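Local coordinates for thioredoxin domain-containing protein (Sinorhizobium meliloti, PDB 3U5R) that is of unknown function but belongs to the AhpC/TSA group of thioredoxin-like proteins, a family generally associated with antioxidant and oxidoreductase activity, at residues A[41-46]-A[96-101]; A[134-139]-A[203-208]. All coordinates share one frame; numbering follows the deposited sequence.

Contact 1. Residues A[41-46]-A[96-101]; sequences FVLPDA and VAINSN
L43 and F41 lay their side chains against I98 and V96 on one side of strand 93-99, an inner strand of the mixed sheet of this thioredoxin-like, AhpC/TSA-family fold. Strand 43-44 pairs with 50-51 in a two-stranded hairpin, and P44 also bonds through its backbone to K129 at the sheet edge. The two segments share no hydrogen bond and meet through apolar side chains alone.

The tighter of the two apolar pairs is L43 with I98. One methyl does the touching on the leucine side: CD1 of L43 lies 3.8 Å from CD1 of I98 and is equally close to CG1, with CG2 of I98 a little farther at 4.1 Å. The isoleucine thus presents both branches to a single methyl, and the two side chains cross at about a right angle. In I98, CG1 stands anti to the carbonyl carbon (chi1 -64°) and CG2 anti to the backbone N, which brings both branches up against CD1 of L43.

F41 makes the looser pair. Its ring comes obliquely to V96, CZ being 4.5 Å from CG2 of V96. All four residues are buried: V135 of helix 134-139 also packs on F41 and L43, while L128 touches L43 and V96.

Just past the contact, where strand 93-99 ends, N99 forms an Asx turn, and K129 NZ also hydrogen-bonds to its OD1. In the turn, N101 N donates to OD1 of N99 over 3.1 Å, the donor tilted 18° from the carbonyl plane.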
loop_
_atom_site.group_PDB
_atom_site.type_symbol
_atom_site.label_atom_id
_atom_site.label_comp_id
_atom_site.label_asym_id
_atom_site.label_seq_id
_atom_site.Cartn_x
_atom_site.Cartn_y
_atom_site.Cartn_z
ATOM N N PHE A 41 2.879 12.474 -6.282
ATOM C CA PHE A 41 4.143 12.341 -5.533
ATOM C C PHE A 41 5.231 12.186 -6.572
ATOM O O PHE A 41 4.949 11.970 -7.762
ATOM C CB PHE A 41 4.117 11.062 -4.654
ATOM C CG PHE A 41 3.676 9.798 -5.426
ATOM C CD1 PHE A 41 4.577 9.078 -6.199
ATOM C CD2 PHE A 41 2.357 9.370 -5.386
ATOM C CE1 PHE A 41 4.172 7.924 -6.906
ATOM C CE2 PHE A 41 1.918 8.251 -6.109
ATOM C CZ PHE A 41 2.850 7.519 -6.884
ATOM N N VAL A 42 6.478 12.252 -6.131
ATOM C CA VAL A 42 7.611 11.807 -6.944
ATOM C C VAL A 42 8.502 11.053 -5.964
ATOM O O VAL A 42 8.908 11.611 -4.950
ATOM C CB VAL A 42 8.324 13.003 -7.602
ATOM C CG1 VAL A 42 8.569 14.106 -6.568
ATOM C CG2 VAL A 42 9.615 12.566 -8.247
ATOM N N LEU A 43 8.804 9.777 -6.233
ATOM C CA LEU A 43 9.484 8.959 -5.201
ATOM C C LEU A 43 10.393 7.969 -5.905
ATOM O O LEU A 43 10.071 7.526 -6.976
ATOM C CB LEU A 43 8.425 8.117 -4.440
ATOM C CG LEU A 43 7.562 8.867 -3.402
ATOM C CD1 LEU A 43 6.582 7.904 -2.853
ATOM C CD2 LEU A 43 8.277 9.492 -2.237
ATOM N N PRO A 44 11.493 7.569 -5.261
ATOM C CA PRO A 44 12.485 6.777 -5.951
ATOM C C PRO A 44 12.374 5.287 -5.548
ATOM O O PRO A 44 12.005 5.013 -4.404
ATOM C CB PRO A 44 13.797 7.331 -5.425
ATOM C CG PRO A 44 13.437 7.804 -3.917
ATOM C CD PRO A 44 11.983 8.261 -4.059
ATOM N N ASP A 45 12.754 4.383 -6.446
ATOM C CA ASP A 45 12.963 2.999 -6.110
ATOM C C ASP A 45 14.448 2.765 -5.785
ATOM O O ASP A 45 15.288 3.746 -5.748
ATOM C CB ASP A 45 12.386 2.020 -7.177
ATOM C CG ASP A 45 13.216 1.943 -8.456
ATOM O OD1 ASP A 45 14.301 2.576 -8.539
ATOM O OD2 ASP A 45 12.776 1.219 -9.395
ATOM N N ALA A 46 14.826 1.524 -5.493
ATOM C CA ALA A 46 16.184 1.372 -4.887
ATOM C C ALA A 46 17.248 1.453 -5.966
ATOM O O ALA A 46 18.467 1.461 -5.650
ATOM C CB ALA A 46 16.323 0.022 -4.163
ATOM N N VAL A 96 1.393 0.476 -6.127
ATOM C CA VAL A 96 2.628 1.176 -5.730
ATOM C C VAL A 96 2.742 1.039 -4.267
ATOM O O VAL A 96 1.802 1.474 -3.561
ATOM C CB VAL A 96 2.620 2.664 -6.128
ATOM C CG1 VAL A 96 1.307 3.316 -5.727
ATOM C CG2 VAL A 96 3.799 3.390 -5.496
ATOM N N ALA A 97 3.887 0.533 -3.784
ATOM C CA ALA A 97 4.141 0.477 -2.362
ATOM C C ALA A 97 5.117 1.519 -1.899
ATOM O O ALA A 97 6.049 1.817 -2.617
ATOM C CB ALA A 97 4.676 -0.945 -1.966
ATOM N N ILE A 98 4.969 2.021 -0.673
ATOM C CA ILE A 98 5.772 3.145 -0.201
ATOM C C ILE A 98 6.216 2.844 1.249
ATOM O O ILE A 98 5.410 2.441 2.076
ATOM C CB ILE A 98 4.968 4.485 -0.214
ATOM C CG1 ILE A 98 4.597 4.856 -1.661
ATOM C CG2 ILE A 98 5.816 5.634 0.436
ATOM C CD1 ILE A 98 3.520 5.996 -1.747
ATOM N N ASN A 99 7.484 3.011 1.527
ATOM C CA ASN A 99 7.972 2.823 2.879
ATOM C C ASN A 99 8.289 4.232 3.364
ATOM O O ASN A 99 9.275 4.846 2.870
ATOM C CB ASN A 99 9.242 1.964 2.840
ATOM C CG ASN A 99 9.751 1.653 4.193
ATOM O OD1 ASN A 99 9.848 2.546 5.072
ATOM N ND2 ASN A 99 10.044 0.368 4.421
ATOM N N SER A 100 7.489 4.766 4.278
ATOM C CA SER A 100 7.733 6.124 4.796
ATOM C C SER A 100 8.389 6.134 6.156
ATOM O O SER A 100 8.514 7.202 6.744
ATOM C CB SER A 100 6.443 6.928 4.960
ATOM O OG SER A 100 5.752 6.860 3.764
ATOM N N ASN A 101 8.824 4.968 6.632
ATOM C CA ASN A 101 9.337 4.893 7.978
ATOM C C ASN A 101 10.762 5.524 8.117
ATOM O O ASN A 101 11.628 5.380 7.237
ATOM C CB ASN A 101 9.346 3.441 8.456
ATOM C CG ASN A 101 7.971 2.942 8.903
ATOM O OD1 ASN A 101 7.827 1.776 9.241
ATOM N ND2 ASN A 101 6.977 3.793 8.916
#

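Contact 2. Residues A[134-139]-A[203-208]; sequences SVAKAY and IKWTAG
I203, just beyond strand 199-202, reaches helix 134-139 with the end of its side chain: its CD1 is 4.2 Å from CB of A136. Its other branch serves the next aromatic along, because CG2 of I203 sits 3.6 Å above the plane of the W205 ring, over its centre. K204 is the middle of an inverse gamma turn, closed by a weak bond from W205 N to I203 O, consistent with the indole lying back over the isoleucine.

W205 provides most of the tail's side of the contact. With CG anti to the carbonyl carbon (chi1 -56°), the indole extends its six-membered ring to the helix, where CH2 lies 3.8 Å from CB of A136 and CZ3 lies 3.7 Å from CG of K137. Both helix atoms approach the ring obliquely. Replacing W205 by an alanine is likely to open a gap beside A136, strip the lysine's CG of its aromatic neighbour and uncover CG2 of I203. At T206 the backbone N is hydrogen-bonded by Q133 OE1, just ahead of the helix, which also ties down this tail.

No hydrogen bond joins the two segments themselves, so their direct attachment rests on apolar contact, with the lysine contributing its aliphatic chain rather than its charge.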
loop_
_atom_site.group_PDB
_atom_site.type_symbol
_atom_site.label_atom_id
_atom_site.label_comp_id
_atom_site.label_asym_id
_atom_site.label_seq_id
_atom_site.Cartn_x
_atom_site.Cartn_y
_atom_site.Cartn_z
ATOM N N SER A 134 6.638 13.305 3.365
ATOM C CA SER A 134 5.588 14.230 2.840
ATOM C C SER A 134 4.459 13.418 2.142
ATOM O O SER A 134 3.305 13.753 2.241
ATOM C CB SER A 134 6.193 15.250 1.857
ATOM O OG SER A 134 6.561 14.581 0.660
ATOM N N VAL A 135 4.781 12.317 1.465
ATOM C CA VAL A 135 3.697 11.577 0.819
ATOM C C VAL A 135 2.792 10.851 1.856
ATOM O O VAL A 135 1.593 10.964 1.751
ATOM C CB VAL A 135 4.245 10.605 -0.287
ATOM C CG1 VAL A 135 3.120 9.795 -0.921
ATOM C CG2 VAL A 135 5.131 11.455 -1.321
ATOM N N ALA A 136 3.360 10.148 2.834
ATOM C CA ALA A 136 2.544 9.546 3.870
ATOM C C ALA A 136 1.599 10.624 4.481
ATOM O O ALA A 136 0.410 10.383 4.723
ATOM C CB ALA A 136 3.467 8.927 4.968
ATOM N N LYS A 137 2.146 11.816 4.729
ATOM C CA LYS A 137 1.301 12.901 5.288
ATOM C C LYS A 137 0.210 13.394 4.358
ATOM O O LYS A 137 -0.945 13.596 4.804
ATOM C CB LYS A 137 2.168 14.103 5.699
ATOM C CG LYS A 137 3.080 13.900 6.869
ATOM C CD LYS A 137 3.645 15.337 7.281
ATOM C CE LYS A 137 5.100 15.311 7.736
ATOM N NZ LYS A 137 5.693 16.713 7.709
ATOM N N ALA A 138 0.513 13.522 3.051
ATOM C CA ALA A 138 -0.527 13.940 2.080
ATOM C C ALA A 138 -1.651 12.902 1.910
ATOM O O ALA A 138 -2.779 13.293 1.684
ATOM C CB ALA A 138 0.096 14.296 0.648
ATOM N N TYR A 139 -1.340 11.594 2.003
ATOM C CA TYR A 139 -2.379 10.539 1.872
ATOM C C TYR A 139 -3.132 10.367 3.172
ATOM O O TYR A 139 -4.273 9.862 3.166
ATOM C CB TYR A 139 -1.724 9.178 1.433
ATOM C CG TYR A 139 -1.609 9.082 -0.074
ATOM C CD1 TYR A 139 -0.699 9.838 -0.746
ATOM C CD2 TYR A 139 -2.496 8.324 -0.823
ATOM C CE1 TYR A 139 -0.600 9.813 -2.099
ATOM C CE2 TYR A 139 -2.394 8.305 -2.234
ATOM C CZ TYR A 139 -1.469 9.040 -2.833
ATOM O OH TYR A 139 -1.388 9.053 -4.199
ATOM N N ILE A 203 3.254 4.301 11.461
ATOM C CA ILE A 203 4.307 4.915 10.676
ATOM C C ILE A 203 5.314 5.544 11.620
ATOM O O ILE A 203 4.974 6.295 12.548
ATOM C CB ILE A 203 3.706 5.947 9.640
ATOM C CG1 ILE A 203 2.763 5.153 8.709
ATOM C CG2 ILE A 203 4.837 6.779 8.909
ATOM C CD1 ILE A 203 2.694 5.465 7.293
ATOM N N LYS A 204 6.591 5.274 11.380
ATOM C CA LYS A 204 7.591 5.816 12.280
ATOM C C LYS A 204 8.011 7.209 11.819
ATOM O O LYS A 204 9.001 7.354 11.109
ATOM C CB LYS A 204 8.767 4.838 12.328
ATOM C CG LYS A 204 8.317 3.435 12.779
ATOM C CD LYS A 204 7.686 3.546 14.183
ATOM C CE LYS A 204 7.515 2.196 14.904
ATOM N NZ LYS A 204 6.168 1.592 14.691
ATOM N N TRP A 205 7.221 8.208 12.218
ATOM C CA TRP A 205 7.458 9.611 11.893
ATOM C C TRP A 205 8.822 10.021 12.476
ATOM O O TRP A 205 9.175 9.606 13.582
ATOM C CB TRP A 205 6.367 10.462 12.554
ATOM C CG TRP A 205 5.031 9.993 12.114
ATOM C CD1 TRP A 205 4.119 9.307 12.845
ATOM C CD2 TRP A 205 4.468 10.139 10.782
ATOM N NE1 TRP A 205 2.995 9.028 12.064
ATOM C CE2 TRP A 205 3.192 9.544 10.800
ATOM C CE3 TRP A 205 4.937 10.715 9.586
ATOM C CZ2 TRP A 205 2.369 9.490 9.664
ATOM C CZ3 TRP A 205 4.084 10.684 8.445
ATOM C CH2 TRP A 205 2.826 10.069 8.508
ATOM N N THR A 206 9.604 10.773 11.704
ATOM C CA THR A 206 10.859 11.362 12.216
ATOM C C THR A 206 10.473 12.349 13.333
ATOM O O THR A 206 9.455 13.029 13.205
ATOM C CB THR A 206 11.577 12.113 11.108
ATOM O OG1 THR A 206 10.794 13.264 10.771
ATOM C CG2 THR A 206 11.649 11.287 9.890
ATOM N N ALA A 207 11.249 12.401 14.435
ATOM C CA ALA A 207 10.990 13.369 15.558
ATOM C C ALA A 207 10.744 14.747 14.961
ATOM O O ALA A 207 11.641 15.296 14.325
ATOM N N GLY A 208 9.526 15.278 15.111
ATOM C CA GLY A 208 9.047 16.419 14.287
ATOM C C GLY A 208 8.593 16.015 12.879
ATOM O O GLY A 208 7.431 15.647 12.623
#

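In the fold
From the N terminus, the chain runs through 41-46 into its hairpin, strand 61-66 and two helices before strand 93-99 returns to close contact 1. It then passes helix 111-121 and edge strand 127-129 to helix 134-139, where contact 2 opens; that loop takes in the rest of the mixed sheet and helix 176-186 and closes at the C-terminal tail. The two loops therefore follow in series, neither nesting nor crossing, yet their centres are only 12 Å apart. Helix 134-139 and the residue before it bridge them: A136 packs on S100, and Q133 hydrogen-bonds to the backbone of S100 and of K204. Contact 1 joins hairpin to central sheet; contact 2 fastens the tail to that helix.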